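Local coordinates for protein RNA-dependent RNA polymerase (Qualyub virus, PDB 6DX1) that probably acts as a viral OTU-domain cysteine protease that removes ubiquitin from its substrates, a deubiquitinase carried within the nairovirus polymerase polypeptide, at residues 63-68 with 91-96; 80-83 with 87-90; 38-43 with 55-60. All blocks are in the same frame, centred on the assembly; numbering follows the deposited sequence.

Overall arrangement
From the N terminus, the chain first enters interaction 3, where residues 38-43, at the start of helix 41-51, meet 55-60, at the start of helix 57-70, and close a loop of about a dozen residues that contains most of helix 41-51. Helix 57-70 then opens interaction 1 with residues 63-68, and that loop closes only when 91-96 returns, where helix 85-92 runs out into the following loop. Within it lies interaction 2, a short local closure of 80-83 on 87-90. Interaction 3 precedes the other two in series, and none cross. Interactions 1 and 2 touch at Tyr88, Ala89 and Phe82; helix 57-70, shared by interactions 3 and 1, joins helix 41-51 to helix 85-92.

Interaction 1: 63-68 with 91-96; sequences MCREFA and ESKREG
Arg65, on helix 57-70, reaches across to Ser92 and Lys93, where helix 85-92 runs out into the following loop. Its side chain sets out from CB toward the other segment, and contact begins at CG. CG and then CD pass alongside the Ser92 hydroxyl, each 3.3 Å from Ser92 OG, while CD also packs on Ala89 of the same helix as Ser92. A bend about the CG-CD bond (chi3 -76°) brings the guanidinium against the Lys93 side chain. Arg65 NE lies 3.8 Å from Lys93 CE, and Arg65 CZ 3.7 Å from Lys93 CG, which sits over the rim of one guanidinium face. Arg65 NH1 then gives a fairly straight hydrogen bond to Ser92 OG (3.1 Å, N-H...O 162°), with the oxygen only 8° out of the guanidinium plane. NH2, the other branch, bonds to the Asn62 side chain one turn earlier on its own helix.

Ser92 OG has a partner on each helix, Arg65 NH1 and the Tyr88 carbonyl oxygen. The Ser92 carbonyl oxygen takes a further bond from Lys61, another residue of helix 57-70. Lys93 stays extended beyond CG and contributes methylenes to the contact, its ammonium NZ, on an exposed side chain, remaining 4.9 Å from Arg65 NE. The join between the helices is thus polar and directional: a largely buried arginine with bonded terminal nitrogens on both branches, whose positive charge probably disfavours a closer approach of the lysine.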
ATOM      1  N   MET A  63      -4.738  -2.980  13.073  1.00 22.49           N
ATOM      2  CA  MET A  63      -3.659  -3.962  13.008  1.00 22.14           C
ATOM      3  C   MET A  63      -2.322  -3.286  12.735  1.00 21.43           C
ATOM      4  O   MET A  63      -1.284  -3.767  13.196  1.00 21.79           O
ATOM      5  CB  MET A  63      -3.958  -5.044  11.961  1.00 23.68           C
ATOM      6  CG  MET A  63      -3.920  -4.586  10.517  1.00 24.50           C
ATOM      7  SD  MET A  63      -4.324  -5.915   9.346  1.00 29.84           S
ATOM      8  CE  MET A  63      -5.972  -6.392   9.877  1.00 23.39           C
ATOM      9  N   CYS A  64      -2.331  -2.153  12.031  1.00 19.45           N
ATOM     10  CA  CYS A  64      -1.095  -1.389  11.843  1.00 19.01           C
ATOM     11  C   CYS A  64      -0.578  -0.839  13.167  1.00 21.23           C
ATOM     12  O   CYS A  64       0.621  -0.918  13.456  1.00 21.55           O
ATOM     13  CB  CYS A  64      -1.325  -0.246  10.854  1.00 22.02           C
ATOM     14  SG  CYS A  64      -1.484  -0.801   9.136  1.00 21.40           S
ATOM     15  N   ARG A  65      -1.468  -0.260  13.978  1.00 21.19           N
ATOM     16  CA  ARG A  65      -1.046   0.258  15.274  1.00 23.11           C
ATOM     17  C   ARG A  65      -0.504  -0.855  16.153  1.00 22.28           C
ATOM     18  O   ARG A  65       0.503  -0.671  16.851  1.00 24.94           O
ATOM     19  CB  ARG A  65      -2.220   0.956  15.962  1.00 23.11           C
ATOM     20  CG  ARG A  65      -2.525   2.323  15.404  1.00 22.95           C
ATOM     21  CD  ARG A  65      -3.614   3.020  16.217  1.00 25.88           C
ATOM     22  NE  ARG A  65      -4.947   2.497  15.943  1.00 26.82           N
ATOM     23  CZ  ARG A  65      -5.787   3.017  15.050  1.00 26.09           C
ATOM     24  NH1 ARG A  65      -5.431   4.081  14.340  1.00 27.59           N
ATOM     25  NH2 ARG A  65      -6.986   2.479  14.867  1.00 26.85           N
ATOM     26  N   GLU A  66      -1.147  -2.023  16.121  1.00 22.86           N
ATOM     27  CA  GLU A  66      -0.717  -3.125  16.975  1.00 27.36           C
ATOM     28  C   GLU A  66       0.650  -3.653  16.563  1.00 26.67           C
ATOM     29  O   GLU A  66       1.484  -3.959  17.423  1.00 25.63           O
ATOM     30  CB  GLU A  66      -1.751  -4.246  16.958  1.00 29.35           C
ATOM     31  CG  GLU A  66      -2.935  -3.943  17.863  1.00 37.65           C
ATOM     32  CD  GLU A  66      -4.175  -4.715  17.491  1.00 45.83           C
ATOM     33  OE1 GLU A  66      -5.257  -4.394  18.036  1.00 51.79           O
ATOM     34  OE2 GLU A  66      -4.077  -5.652  16.664  1.00 47.60           O
ATOM     35  N   PHE A  67       0.900  -3.778  15.253  1.00 24.62           N
ATOM     36  CA  PHE A  67       2.215  -4.233  14.809  1.00 23.42           C
ATOM     37  C   PHE A  67       3.291  -3.201  15.122  1.00 23.06           C
ATOM     38  O   PHE A  67       4.437  -3.561  15.422  1.00 24.74           O
ATOM     39  CB  PHE A  67       2.192  -4.547  13.312  1.00 21.70           C
ATOM     40  CG  PHE A  67       3.394  -5.318  12.833  1.00 22.14           C
ATOM     41  CD1 PHE A  67       3.530  -6.666  13.125  1.00 21.51           C
ATOM     42  CD2 PHE A  67       4.377  -4.694  12.075  1.00 23.71           C
ATOM     43  CE1 PHE A  67       4.633  -7.391  12.669  1.00 24.87           C
ATOM     44  CE2 PHE A  67       5.480  -5.413  11.618  1.00 25.70           C
ATOM     45  CZ  PHE A  67       5.604  -6.761  11.917  1.00 25.03           C
ATOM     46  N   ALA A  68       2.954  -1.913  15.050  1.00 21.68           N
ATOM     47  CA  ALA A  68       3.919  -0.895  15.448  1.00 21.89           C
ATOM     48  C   ALA A  68       4.332  -1.081  16.903  1.00 27.53           C
ATOM     49  O   ALA A  68       5.504  -0.888  17.255  1.00 30.19           O
ATOM     50  CB  ALA A  68       3.341   0.502  15.225  1.00 23.52           C
ATOM     51  N   GLU A  91      -1.274   9.726  16.169  1.00 29.19           N
ATOM     52  CA  GLU A  91      -1.503  10.412  14.903  1.00 30.01           C
ATOM     53  C   GLU A  91      -2.434   9.623  13.989  1.00 27.00           C
ATOM     54  O   GLU A  91      -3.273  10.211  13.298  1.00 29.00           O
ATOM     55  CB  GLU A  91      -0.170  10.681  14.207  1.00 27.53           C
ATOM     56  CG  GLU A  91       0.687  11.704  14.938  1.00 36.49           C
ATOM     57  CD  GLU A  91       0.042  13.073  14.957  1.00 41.80           C
ATOM     58  OE1 GLU A  91      -0.402  13.532  13.886  1.00 41.26           O
ATOM     59  OE2 GLU A  91      -0.035  13.681  16.045  1.00 48.71           O
ATOM     60  N   SER A  92      -2.301   8.294  13.955  1.00 27.04           N
ATOM     61  CA  SER A  92      -3.116   7.525  13.025  1.00 24.80           C
ATOM     62  C   SER A  92      -4.578   7.467  13.442  1.00 29.56           C
ATOM     63  O   SER A  92      -5.436   7.177  12.603  1.00 28.31           O
ATOM     64  CB  SER A  92      -2.561   6.105  12.867  1.00 26.13           C
ATOM     65  OG  SER A  92      -2.602   5.396  14.087  1.00 28.68           O
ATOM     66  N   LYS A  93      -4.883   7.731  14.718  1.00 30.17           N
ATOM     67  CA  LYS A  93      -6.270   7.803  15.157  1.00 32.36           C
ATOM     68  C   LYS A  93      -6.912   9.147  14.851  1.00 34.99           C
ATOM     69  O   LYS A  93      -8.130   9.284  15.007  1.00 37.37           O
ATOM     70  CB  LYS A  93      -6.365   7.536  16.663  1.00 30.67           C
ATOM     71  CG  LYS A  93      -6.160   6.094  17.066  1.00 33.20           C
ATOM     72  CD  LYS A  93      -6.000   5.984  18.573  1.00 35.78           C
ATOM     73  CE  LYS A  93      -5.940   4.543  19.037  1.00 37.31           C
ATOM     74  NZ  LYS A  93      -5.414   4.459  20.433  1.00 38.13           N
ATOM     75  N   ARG A  94      -6.135  10.134  14.418  1.00 32.76           N
ATOM     76  CA  ARG A  94      -6.678  11.474  14.257  1.00 37.08           C
ATOM     77  C   ARG A  94      -7.600  11.546  13.051  1.00 37.44           C
ATOM     78  O   ARG A  94      -7.376  10.892  12.027  1.00 35.32           O
ATOM     79  CB  ARG A  94      -5.554  12.515  14.119  1.00 34.79           C
ATOM     80  CG  ARG A  94      -4.735  12.707  15.371  1.00 41.31           C
ATOM     81  CD  ARG A  94      -5.678  12.685  16.527  1.00 48.47           C
ATOM     82  NE  ARG A  94      -5.494  11.490  17.368  1.00 46.35           N
ATOM     83  CZ  ARG A  94      -6.455  10.942  18.101  1.00 49.11           C
ATOM     84  NH1 ARG A  94      -7.682  11.416  18.075  1.00 51.16           N
ATOM     85  NH2 ARG A  94      -6.199   9.846  18.812  1.00 51.00           N
ATOM     86  N   GLU A  95      -8.649  12.349  13.191  1.00 41.09           N
ATOM     87  CA  GLU A  95      -9.459  12.729  12.050  1.00 43.21           C
ATOM     88  C   GLU A  95      -8.564  13.404  11.025  1.00 40.09           C
ATOM     89  O   GLU A  95      -7.800  14.317  11.358  1.00 47.01           O
ATOM     90  CB  GLU A  95     -10.578  13.677  12.494  1.00 46.62           C
ATOM     91  CG  GLU A  95     -11.010  13.495  13.951  1.00 51.77           C
ATOM     92  CD  GLU A  95     -12.011  14.548  14.427  1.00 52.49           C
ATOM     93  OE1 GLU A  95     -11.968  15.696  13.922  1.00 54.86           O
ATOM     94  OE2 GLU A  95     -12.835  14.228  15.312  1.00 51.50           O
ATOM     95  N   GLY A  96      -8.627  12.934   9.788  1.00 38.26           N
ATOM     96  CA  GLY A  96      -7.819  13.523   8.748  1.00 35.53           C
ATOM     97  C   GLY A  96      -6.496  12.834   8.484  1.00 33.44           C
ATOM     98  O   GLY A  96      -5.728  13.320   7.648  1.00 29.89           O
TER

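Interaction 2: 80-83 with 87-90; sequences QYFQ and HYAR
Tyr81 enters the contact through its backbone, Tyr81 O lying 3.8 Å from His87 CE1, while its side chain leads away toward Val102 of helix 101-111. Phe82 follows and lies against His87 and Tyr88 of helix 85-92. Its ring makes two edge-to-face stacks in opposite roles. Toward His87 it offers an edge, with Phe82 CD1 above the centre of the imidazole and 3.9 Å from His87 CE1. Toward Tyr88 it offers a face: Tyr88 CD1 stands over the centre of the phenyl ring, 3.8 Å from Phe82 CE2, with the planes at 81° and the centroids of the Phe82 and Tyr88 rings 5.2 Å apart. Phe82 CD1 also rests 3.7 Å from Tyr88 CA, so ring and helix backbone are in direct contact.

The three rings form an aromatic cluster that folds the loop between helices 76-79 and 85-92 back onto the second of them. Tyr88 extends it inward, its hydroxyl bonded to Glu103 and lying against Cys64, its ring edge packed on Ala68 of helix 57-70.

Gln83 comes last and supplies the polar link. His87 CG lies trans to the backbone N (chi1 179°), which carries the imidazole out to the loop. There the backbone N-H of Gln83 points nearly straight (171°) at His87 ND1, the acceptor, 3.0 Å from Gln83 N and close to the imidazole plane.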
ATOM      1  N   GLN A  80      11.249   7.125  10.548  1.00 27.72           N
ATOM      2  CA  GLN A  80      11.586   8.415   9.959  1.00 29.15           C
ATOM      3  C   GLN A  80      10.571   9.489  10.313  1.00 33.65           C
ATOM      4  O   GLN A  80      10.895  10.683  10.250  1.00 36.05           O
ATOM      5  CB  GLN A  80      11.683   8.300   8.440  1.00 31.40           C
ATOM      6  CG  GLN A  80      12.698   7.285   7.933  1.00 33.00           C
ATOM      7  CD  GLN A  80      12.665   7.145   6.422  1.00 40.22           C
ATOM      8  OE1 GLN A  80      11.658   6.723   5.842  1.00 42.46           O
ATOM      9  NE2 GLN A  80      13.763   7.510   5.774  1.00 39.57           N
ATOM     10  N   TYR A  81       9.354   9.092  10.691  1.00 29.34           N
ATOM     11  CA  TYR A  81       8.257  10.023  10.881  1.00 28.81           C
ATOM     12  C   TYR A  81       7.639   9.981  12.267  1.00 30.33           C
ATOM     13  O   TYR A  81       6.902  10.907  12.618  1.00 35.09           O
ATOM     14  CB  TYR A  81       7.155   9.757   9.844  1.00 29.47           C
ATOM     15  CG  TYR A  81       7.639   9.874   8.421  1.00 34.81           C
ATOM     16  CD1 TYR A  81       7.961  11.109   7.880  1.00 39.17           C
ATOM     17  CD2 TYR A  81       7.785   8.747   7.619  1.00 34.55           C
ATOM     18  CE1 TYR A  81       8.412  11.223   6.580  1.00 43.84           C
ATOM     19  CE2 TYR A  81       8.232   8.850   6.315  1.00 38.43           C
ATOM     20  CZ  TYR A  81       8.544  10.095   5.803  1.00 41.14           C
ATOM     21  OH  TYR A  81       8.992  10.219   4.508  1.00 48.71           O
ATOM     22  N   PHE A  82       7.917   8.956  13.064  1.00 28.85           N
ATOM     23  CA  PHE A  82       7.240   8.777  14.337  1.00 30.02           C
ATOM     24  C   PHE A  82       8.252   8.397  15.407  1.00 31.60           C
ATOM     25  O   PHE A  82       9.148   7.584  15.168  1.00 29.42           O
ATOM     26  CB  PHE A  82       6.130   7.724  14.207  1.00 26.95           C
ATOM     27  CG  PHE A  82       5.031   8.141  13.270  1.00 28.89           C
ATOM     28  CD1 PHE A  82       4.060   9.039  13.684  1.00 27.84           C
ATOM     29  CD2 PHE A  82       4.990   7.672  11.963  1.00 26.05           C
ATOM     30  CE1 PHE A  82       3.054   9.446  12.824  1.00 30.18           C
ATOM     31  CE2 PHE A  82       3.986   8.071  11.099  1.00 26.18           C
ATOM     32  CZ  PHE A  82       3.015   8.957  11.527  1.00 27.99           C
ATOM     33  N   GLN A  83       8.101   8.995  16.592  1.00 35.64           N
ATOM     34  CA  GLN A  83       9.100   8.827  17.643  1.00 36.85           C
ATOM     35  C   GLN A  83       9.010   7.456  18.299  1.00 34.77           C
ATOM     36  O   GLN A  83      10.035   6.884  18.691  1.00 36.05           O
ATOM     37  CB  GLN A  83       8.935   9.925  18.695  1.00 37.10           C
ATOM     38  CG  GLN A  83       9.492  11.269  18.280  1.00 45.58           C
ATOM     39  CD  GLN A  83       9.819  12.144  19.476  1.00 50.98           C
ATOM     40  OE1 GLN A  83      10.601  13.092  19.375  1.00 60.26           O
ATOM     41  NE2 GLN A  83       9.220  11.827  20.620  1.00 48.74           N
ATOM     42  N   HIS A  87       3.314   7.501  19.675  1.00 29.85           N
ATOM     43  CA  HIS A  87       3.191   8.635  18.764  1.00 28.46           C
ATOM     44  C   HIS A  87       2.473   8.230  17.479  1.00 28.91           C
ATOM     45  O   HIS A  87       1.576   8.942  17.013  1.00 27.71           O
ATOM     46  CB  HIS A  87       4.581   9.210  18.467  1.00 31.07           C
ATOM     47  CG  HIS A  87       4.581  10.371  17.519  1.00 28.26           C
ATOM     48  ND1 HIS A  87       5.697  10.737  16.796  1.00 30.27           N
ATOM     49  CD2 HIS A  87       3.608  11.248  17.180  1.00 31.96           C
ATOM     50  CE1 HIS A  87       5.406  11.783  16.043  1.00 30.38           C
ATOM     51  NE2 HIS A  87       4.146  12.115  16.259  1.00 30.94           N
ATOM     52  N   TYR A  88       2.838   7.079  16.904  1.00 27.21           N
ATOM     53  CA  TYR A  88       2.144   6.619  15.701  1.00 24.60           C
ATOM     54  C   TYR A  88       0.663   6.375  15.974  1.00 25.59           C
ATOM     55  O   TYR A  88      -0.195   6.762  15.171  1.00 24.48           O
ATOM     56  CB  TYR A  88       2.798   5.346  15.152  1.00 24.23           C
ATOM     57  CG  TYR A  88       2.005   4.760  14.008  1.00 22.26           C
ATOM     58  CD1 TYR A  88       1.939   5.422  12.797  1.00 23.85           C
ATOM     59  CD2 TYR A  88       1.282   3.580  14.161  1.00 23.97           C
ATOM     60  CE1 TYR A  88       1.192   4.923  11.749  1.00 23.23           C
ATOM     61  CE2 TYR A  88       0.527   3.064  13.115  1.00 21.84           C
ATOM     62  CZ  TYR A  88       0.487   3.753  11.912  1.00 23.58           C
ATOM     63  OH  TYR A  88      -0.256   3.277  10.854  1.00 22.74           O
ATOM     64  N   ALA A  89       0.344   5.722  17.096  1.00 26.55           N
ATOM     65  CA  ALA A  89      -1.054   5.448  17.420  1.00 27.20           C
ATOM     66  C   ALA A  89      -1.840   6.741  17.573  1.00 29.18           C
ATOM     67  O   ALA A  89      -2.982   6.843  17.106  1.00 28.60           O
ATOM     68  CB  ALA A  89      -1.146   4.615  18.699  1.00 30.19           C
ATOM     69  N   ARG A  90      -1.232   7.742  18.217  1.00 31.81           N
ATOM     70  CA  ARG A  90      -1.889   9.026  18.423  1.00 33.18           C
ATOM     71  C   ARG A  90      -2.228   9.692  17.099  1.00 31.69           C
ATOM     72  O   ARG A  90      -3.356  10.157  16.901  1.00 30.58           O
ATOM     73  CB  ARG A  90      -0.985   9.923  19.284  1.00 34.92           C
ATOM     74  CG  ARG A  90      -1.293  11.412  19.301  1.00 41.84           C
ATOM     75  CD  ARG A  90      -0.381  12.135  20.303  1.00 42.89           C
ATOM     76  NE  ARG A  90       0.189  11.205  21.291  1.00 40.39           N
ATOM     77  CZ  ARG A  90       1.499  10.995  21.450  1.00 38.92           C
ATOM     78  NH1 ARG A  90       2.341  11.674  20.693  1.00 41.32           N
ATOM     79  NH2 ARG A  90       1.977  10.108  22.333  1.00 41.90           N
TER

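Interaction 3: 38-43 with 55-60; sequences DGNCFF and NGWIEV
The Trp57 indole has a neighbour on each face. Asn40 CB lies over one, 4.0 Å from the centroid of the five-membered ring and 27° off its normal, a CH-pi contact. On the opposite face Ile58 CG1 of its own helix sits toward the rim. The Asn40 amide continues over the indole with its plane inclined by 29°, and Asn40 CG comes within 3.4 Å of Trp57 NE1. At the indole edge a water accepts from Trp57 NE1 (3.0 Å) and returns a weak bond to Asn40 OD1, so the indole N-H and the Asn40 amide are joined, weakly on the amide side, through water rather than by a direct hydrogen bond. Phe43 CB also meets the indole edge. The Phe43 ring has Phe42 CD2 toward the rim of one face and Val60 CG1 at its edge, 3.7 Å from Phe43 CD1.

With Trp57 CG turned between its backbone N and carbonyl carbon (chi1 86°), the indole swings over Asn40 while Trp57 CB stays 3.8 Å from Phe43 CB. Arg44, next on helix 41-51, adds a cation-pi contact to the indole and, through its NE, a salt bridge to Asp38. Asn40 N donates to Asp38 OD1 (2.9 Å) from well above the carboxylate plane. This Asx turn, inside a type I turn from Asp38 to Cys41, shapes the backbone leading into helix 41-51 and probably helps set the position of Asn40.

Asp-Gly-Asn-Cys-Phe at 38-42 matches the signature of OTU cysteine proteases. As in the family, Cys41 is probably the nucleophile; its side chain leads away from 55-60 and packs on His150 of strand 150-156, while the signature segment 38-43 is packed against the start of helix 57-70 through Asn40 and Phe43.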
ATOM      1  N   ASP A  38     -12.635   9.031   0.366  1.00 22.35           N
ATOM      2  CA  ASP A  38     -12.352   9.808   1.558  1.00 22.72           C
ATOM      3  C   ASP A  38     -10.898   9.571   1.959  1.00 24.52           C
ATOM      4  O   ASP A  38     -10.132   8.917   1.242  1.00 23.27           O
ATOM      5  CB  ASP A  38     -13.372   9.508   2.676  1.00 21.72           C
ATOM      6  CG  ASP A  38     -13.229   8.114   3.303  1.00 28.08           C
ATOM      7  OD1 ASP A  38     -12.277   7.375   2.989  1.00 22.03           O
ATOM      8  OD2 ASP A  38     -14.106   7.761   4.137  1.00 25.91           O
ATOM      9  N   GLY A  39     -10.504  10.134   3.095  1.00 22.89           N
ATOM     10  CA  GLY A  39      -9.123  10.011   3.507  1.00 24.86           C
ATOM     11  C   GLY A  39      -8.716   8.640   3.996  1.00 23.16           C
ATOM     12  O   GLY A  39      -7.549   8.443   4.340  1.00 20.08           O
ATOM     13  N   ASN A  40      -9.644   7.690   4.052  1.00 20.41           N
ATOM     14  CA  ASN A  40      -9.342   6.342   4.503  1.00 20.69           C
ATOM     15  C   ASN A  40      -9.113   5.386   3.345  1.00 17.71           C
ATOM     16  O   ASN A  40      -9.017   4.176   3.568  1.00 19.37           O
ATOM     17  CB  ASN A  40     -10.473   5.827   5.398  1.00 20.66           C
ATOM     18  CG  ASN A  40     -10.554   6.591   6.704  1.00 25.22           C
ATOM     19  OD1 ASN A  40      -9.579   6.652   7.441  1.00 29.57           O
ATOM     20  ND2 ASN A  40     -11.706   7.189   6.982  1.00 31.17           N
ATOM     21  N   CYS A  41      -8.999   5.904   2.120  1.00 17.91           N
ATOM     22  CA  CYS A  41      -9.013   5.047   0.935  1.00 18.07           C
ATOM     23  C   CYS A  41      -7.899   3.991   0.946  1.00 17.25           C
ATOM     24  O   CYS A  41      -8.114   2.872   0.464  1.00 17.23           O
ATOM     25  CB  CYS A  41      -8.921   5.907  -0.327  1.00 18.18           C
ATOM     26  SG  CYS A  41      -7.488   7.000  -0.352  1.00 19.74           S
ATOM     27  N   PHE A  42      -6.701   4.323   1.453  1.00 17.42           N
ATOM     28  CA  PHE A  42      -5.645   3.307   1.531  1.00 16.57           C
ATOM     29  C   PHE A  42      -6.112   2.100   2.346  1.00 16.45           C
ATOM     30  O   PHE A  42      -6.018   0.946   1.903  1.00 15.85           O
ATOM     31  CB  PHE A  42      -4.362   3.889   2.151  1.00 16.97           C
ATOM     32  CG  PHE A  42      -3.337   2.829   2.473  1.00 17.39           C
ATOM     33  CD1 PHE A  42      -2.411   2.435   1.519  1.00 20.34           C
ATOM     34  CD2 PHE A  42      -3.342   2.186   3.697  1.00 16.45           C
ATOM     35  CE1 PHE A  42      -1.492   1.430   1.790  1.00 20.73           C
ATOM     36  CE2 PHE A  42      -2.439   1.165   3.970  1.00 18.44           C
ATOM     37  CZ  PHE A  42      -1.505   0.789   3.015  1.00 18.85           C
ATOM     38  N   PHE A  43      -6.644   2.362   3.540  1.00 17.48           N
ATOM     39  CA  PHE A  43      -7.118   1.290   4.407  1.00 17.33           C
ATOM     40  C   PHE A  43      -8.336   0.587   3.823  1.00 16.64           C
ATOM     41  O   PHE A  43      -8.538  -0.613   4.071  1.00 17.18           O
ATOM     42  CB  PHE A  43      -7.438   1.875   5.784  1.00 17.72           C
ATOM     43  CG  PHE A  43      -6.243   2.496   6.456  1.00 17.47           C
ATOM     44  CD1 PHE A  43      -5.231   1.687   6.962  1.00 18.77           C
ATOM     45  CD2 PHE A  43      -6.126   3.877   6.569  1.00 18.56           C
ATOM     46  CE1 PHE A  43      -4.127   2.245   7.585  1.00 20.14           C
ATOM     47  CE2 PHE A  43      -5.022   4.448   7.189  1.00 21.34           C
ATOM     48  CZ  PHE A  43      -4.016   3.630   7.700  1.00 20.43           C
ATOM     49  N   ASN A  55     -15.485  -2.205   4.095  1.00 18.64           N
ATOM     50  CA  ASN A  55     -16.095  -1.810   5.362  1.00 18.77           C
ATOM     51  C   ASN A  55     -15.210  -2.093   6.567  1.00 18.02           C
ATOM     52  O   ASN A  55     -15.489  -1.572   7.656  1.00 20.42           O
ATOM     53  CB  ASN A  55     -17.442  -2.530   5.550  1.00 18.70           C
ATOM     54  CG  ASN A  55     -18.471  -2.153   4.494  1.00 22.17           C
ATOM     55  OD1 ASN A  55     -18.181  -1.407   3.560  1.00 23.53           O
ATOM     56  ND2 ASN A  55     -19.681  -2.692   4.629  1.00 19.47           N
ATOM     57  N   GLY A  56     -14.159  -2.901   6.410  1.00 17.19           N
ATOM     58  CA  GLY A  56     -13.297  -3.192   7.535  1.00 17.02           C
ATOM     59  C   GLY A  56     -12.053  -2.326   7.620  1.00 18.47           C
ATOM     60  O   GLY A  56     -11.065  -2.742   8.223  1.00 18.38           O
ATOM     61  N   TRP A  57     -12.085  -1.108   7.069  1.00 18.18           N
ATOM     62  CA  TRP A  57     -10.874  -0.286   7.061  1.00 17.97           C
ATOM     63  C   TRP A  57     -10.370   0.039   8.465  1.00 19.88           C
ATOM     64  O   TRP A  57      -9.158   0.185   8.653  1.00 19.44           O
ATOM     65  CB  TRP A  57     -11.108   1.002   6.250  1.00 18.59           C
ATOM     66  CG  TRP A  57     -11.704   2.115   7.048  1.00 21.15           C
ATOM     67  CD1 TRP A  57     -11.030   3.064   7.773  1.00 24.02           C
ATOM     68  CD2 TRP A  57     -13.090   2.395   7.210  1.00 22.77           C
ATOM     69  NE1 TRP A  57     -11.921   3.909   8.384  1.00 24.32           N
ATOM     70  CE2 TRP A  57     -13.193   3.524   8.046  1.00 22.81           C
ATOM     71  CE3 TRP A  57     -14.259   1.802   6.726  1.00 20.96           C
ATOM     72  CZ2 TRP A  57     -14.420   4.067   8.421  1.00 23.68           C
ATOM     73  CZ3 TRP A  57     -15.478   2.346   7.100  1.00 24.68           C
ATOM     74  CH2 TRP A  57     -15.546   3.466   7.936  1.00 25.71           C
ATOM     75  N   ILE A  58     -11.260   0.160   9.466  1.00 19.22           N
ATOM     76  CA  ILE A  58     -10.802   0.441  10.828  1.00 21.40           C
ATOM     77  C   ILE A  58      -9.957  -0.709  11.363  1.00 19.40           C
ATOM     78  O   ILE A  58      -8.962  -0.494  12.066  1.00 22.21           O
ATOM     79  CB  ILE A  58     -11.993   0.729  11.762  1.00 22.10           C
ATOM     80  CG1 ILE A  58     -12.676   2.027  11.347  1.00 30.03           C
ATOM     81  CG2 ILE A  58     -11.508   0.826  13.220  1.00 29.09           C
ATOM     82  CD1 ILE A  58     -11.859   3.251  11.652  1.00 34.11           C
ATOM     83  N   GLU A  59     -10.346  -1.946  11.060  1.00 19.34           N
ATOM     84  CA  GLU A  59      -9.543  -3.078  11.511  1.00 21.01           C
ATOM     85  C   GLU A  59      -8.147  -3.045  10.907  1.00 19.78           C
ATOM     86  O   GLU A  59      -7.187  -3.498  11.543  1.00 20.48           O
ATOM     87  CB  GLU A  59     -10.230  -4.393  11.166  1.00 21.88           C
ATOM     88  CG  GLU A  59     -11.498  -4.658  11.972  1.00 29.64           C
ATOM     89  CD  GLU A  59     -11.337  -4.394  13.462  1.00 37.85           C
ATOM     90  OE1 GLU A  59     -12.293  -3.855  14.065  1.00 43.02           O
ATOM     91  OE2 GLU A  59     -10.264  -4.713  14.031  1.00 34.58           O
ATOM     92  N   VAL A  60      -8.014  -2.539   9.679  1.00 17.84           N
ATOM     93  CA  VAL A  60      -6.681  -2.410   9.097  1.00 17.46           C
ATOM     94  C   VAL A  60      -5.884  -1.355   9.850  1.00 20.24           C
ATOM     95  O   VAL A  60      -4.700  -1.552  10.149  1.00 21.30           O
ATOM     96  CB  VAL A  60      -6.761  -2.092   7.592  1.00 16.72           C
ATOM     97  CG1 VAL A  60      -5.354  -2.037   6.983  1.00 19.32           C
ATOM     98  CG2 VAL A  60      -7.602  -3.129   6.862  1.00 18.24           C
TER
HETATM   99  O   HOH W   1     -11.354   6.176  10.285  1.00 34.77           O